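Local coordinates for protein aldehyde dehydrogenase 12 (Zea mays, PDB 6D97) that probably catalyses the NAD-dependent oxidation of L-glutamate gamma-semialdehyde to glutamate, the last step of proline catabolism in plants, at residues E232-I235 against R236-H239. Sequence-based numbering, arbitrary orientation.
Sequences EQMI and RLLH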
ATOM      1  N   GLU A 232      16.009  -7.780 -31.400  1.00 23.74           N
ATOM      2  CA  GLU A 232      16.825  -6.848 -32.167  1.00 25.00           C
ATOM      3  C   GLU A 232      15.944  -5.847 -32.902  1.00 24.71           C
ATOM      4  O   GLU A 232      16.195  -4.637 -32.869  1.00 32.06           O
ATOM      5  CB  GLU A 232      17.716  -7.615 -33.146  1.00 29.78           C
ATOM      6  CG  GLU A 232      18.966  -6.856 -33.552  1.00 38.62           C
ATOM      7  CD  GLU A 232      19.081  -6.657 -35.046  1.00 48.09           C
ATOM      8  OE1 GLU A 232      20.142  -6.993 -35.609  1.00 46.12           O
ATOM      9  OE2 GLU A 232      18.110  -6.166 -35.658  1.00 56.58           O
ATOM     10  N   GLN A 233      14.887  -6.338 -33.554  1.00 24.76           N
ATOM     11  CA  GLN A 233      13.920  -5.449 -34.191  1.00 31.86           C
ATOM     12  C   GLN A 233      13.189  -4.600 -33.159  1.00 24.12           C
ATOM     13  O   GLN A 233      12.925  -3.416 -33.395  1.00 30.42           O
ATOM     14  CB  GLN A 233      12.926  -6.264 -35.017  1.00 27.67           C
ATOM     15  CG  GLN A 233      13.580  -7.113 -36.091  1.00 37.83           C
ATOM     16  CD  GLN A 233      14.366  -6.282 -37.085  1.00 38.90           C
ATOM     17  OE1 GLN A 233      13.815  -5.416 -37.762  1.00 40.68           O
ATOM     18  NE2 GLN A 233      15.664  -6.535 -37.170  1.00 39.21           N
ATOM     19  N   MET A 234      12.859  -5.185 -32.006  1.00 25.02           N
ATOM     20  CA  MET A 234      12.169  -4.423 -30.968  1.00 24.82           C
ATOM     21  C   MET A 234      13.045  -3.292 -30.440  1.00 33.85           C
ATOM     22  O   MET A 234      12.550  -2.196 -30.152  1.00 30.50           O
ATOM     23  CB  MET A 234      11.739  -5.353 -29.834  1.00 22.37           C
ATOM     24  CG  MET A 234      10.908  -4.666 -28.771  1.00 22.13           C
ATOM     25  SD  MET A 234       9.339  -4.071 -29.425  1.00 29.57           S
ATOM     26  CE  MET A 234       8.995  -2.761 -28.260  1.00 26.76           C
ATOM     27  N   ILE A 235      14.353  -3.533 -30.324  1.00 37.75           N
ATOM     28  CA  ILE A 235      15.259  -2.499 -29.834  1.00 31.05           C
ATOM     29  C   ILE A 235      15.361  -1.353 -30.833  1.00 30.45           C
ATOM     30  O   ILE A 235      15.446  -0.180 -30.446  1.00 32.96           O
ATOM     31  CB  ILE A 235      16.637  -3.104 -29.520  1.00 34.84           C
ATOM     32  CG1 ILE A 235      16.537  -4.017 -28.300  1.00 29.41           C
ATOM     33  CG2 ILE A 235      17.650  -2.011 -29.257  1.00 24.24           C
ATOM     34  CD1 ILE A 235      17.765  -4.875 -28.081  1.00 28.30           C
ATOM     35  N   ARG A 236      15.348  -1.668 -32.131  1.00 24.42           N
ATOM     36  CA  ARG A 236      15.341  -0.620 -33.147  1.00 29.92           C
ATOM     37  C   ARG A 236      14.093   0.241 -33.033  1.00 29.48           C
ATOM     38  O   ARG A 236      14.165   1.472 -33.139  1.00 38.59           O
ATOM     39  CB  ARG A 236      15.447  -1.239 -34.540  1.00 26.16           C
ATOM     40  CG  ARG A 236      16.726  -2.018 -34.732  1.00 32.34           C
ATOM     41  CD  ARG A 236      16.870  -2.594 -36.131  1.00 29.13           C
ATOM     42  NE  ARG A 236      18.143  -3.297 -36.269  1.00 34.40           N
ATOM     43  CZ  ARG A 236      19.281  -2.720 -36.643  1.00 45.94           C
ATOM     44  NH1 ARG A 236      19.306  -1.425 -36.931  1.00 29.38           N
ATOM     45  NH2 ARG A 236      20.396  -3.438 -36.729  1.00 34.32           N
ATOM     46  N   LEU A 237      12.940  -0.390 -32.807  1.00 36.11           N
ATOM     47  CA  LEU A 237      11.715   0.357 -32.543  1.00 30.43           C
ATOM     48  C   LEU A 237      11.869   1.225 -31.302  1.00 27.31           C
ATOM     49  O   LEU A 237      11.502   2.407 -31.306  1.00 33.33           O
ATOM     50  CB  LEU A 237      10.540  -0.616 -32.393  1.00 31.87           C
ATOM     51  CG  LEU A 237       9.099  -0.161 -32.107  1.00 27.95           C
ATOM     52  CD1 LEU A 237       8.157  -1.335 -32.376  1.00 31.35           C
ATOM     53  CD2 LEU A 237       8.877   0.378 -30.681  1.00 38.46           C
ATOM     54  N   LEU A 238      12.406   0.650 -30.223  1.00 26.84           N
ATOM     55  CA  LEU A 238      12.545   1.399 -28.976  1.00 22.19           C
ATOM     56  C   LEU A 238      13.458   2.605 -29.156  1.00 28.68           C
ATOM     57  O   LEU A 238      13.207   3.673 -28.583  1.00 25.84           O
ATOM     58  CB  LEU A 238      13.067   0.483 -27.870  1.00 26.69           C
ATOM     59  CG  LEU A 238      12.061  -0.508 -27.280  1.00 31.34           C
ATOM     60  CD1 LEU A 238      12.758  -1.558 -26.429  1.00 20.40           C
ATOM     61  CD2 LEU A 238      11.018   0.241 -26.460  1.00 20.26           C
ATOM     62  N   HIS A 239      14.526   2.454 -29.945  1.00 26.37           N
ATOM     63  CA  HIS A 239      15.384   3.595 -30.247  1.00 31.99           C
ATOM     64  C   HIS A 239      14.614   4.674 -30.996  1.00 30.52           C
ATOM     65  O   HIS A 239      14.766   5.866 -30.707  1.00 33.48           O
ATOM     66  CB  HIS A 239      16.598   3.143 -31.056  1.00 30.62           C
ATOM     67  CG  HIS A 239      17.638   2.433 -30.247  1.00 32.26           C
ATOM     68  ND1 HIS A 239      18.391   1.397 -30.753  1.00 34.74           N
ATOM     69  CD2 HIS A 239      18.052   2.611 -28.970  1.00 30.07           C
ATOM     70  CE1 HIS A 239      19.225   0.967 -29.825  1.00 29.20           C
ATOM     71  NE2 HIS A 239      19.041   1.686 -28.732  1.00 32.31           N
TER
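An i to i+4 salt bridge on the crossover helix of a beta-alpha-beta unit joins Glu232 to Arg236 in the Rossmann-type NAD-binding region of this aldehyde dehydrogenase. Helix 229-240 connects parallel strands 218-223 and 249-251, and the side chain of Ile235 lies about 13 Å from the bound NAD. Four successive backbone bonds, from Arg236 N to Glu232 O through His239 N to Ile235 O, carry the turn, the last at 2.8 Å. On one flank the two charged side chains run alongside each other. With CG beside its own backbone N (chi1 -61°) and the chain extended from there to NE, Arg236 passes over Glu232 O, its CG 3.3 Å from that oxygen. NE then donates to Glu232 OE2 at 2.9 Å, almost perfectly straight and in the guanidinium plane, yet it comes to the oxygen from above the carboxylate plane, the two flat groups standing 66° apart. Glu232 OE1 is taken by the backbone N of Gln46, and Trp53 adds a cation-pi contact to Arg236. Were Arg236 an alanine, the Glu232 carboxylate would probably lose its charged mate, and Trp53 the cation it meets. Gln233, meanwhile, turns its amide oxygen to Thr31 N. The apolar flank packs against helices 105-121, 124-137 and 203-214. There the bend of Met234 at chi2 (64°) brings CE across to Leu238 CG at 3.9 Å and to Leu237 CD2 at 4.0 Å. One turn along from Ile235, the imidazole of His239 lies with one face over Ile235 O, while the ring of Phe48 also meets the imidazole. Beside that carbonyl, the methyl Ile235 CG2 sits 3.4 Å from His239 CE1.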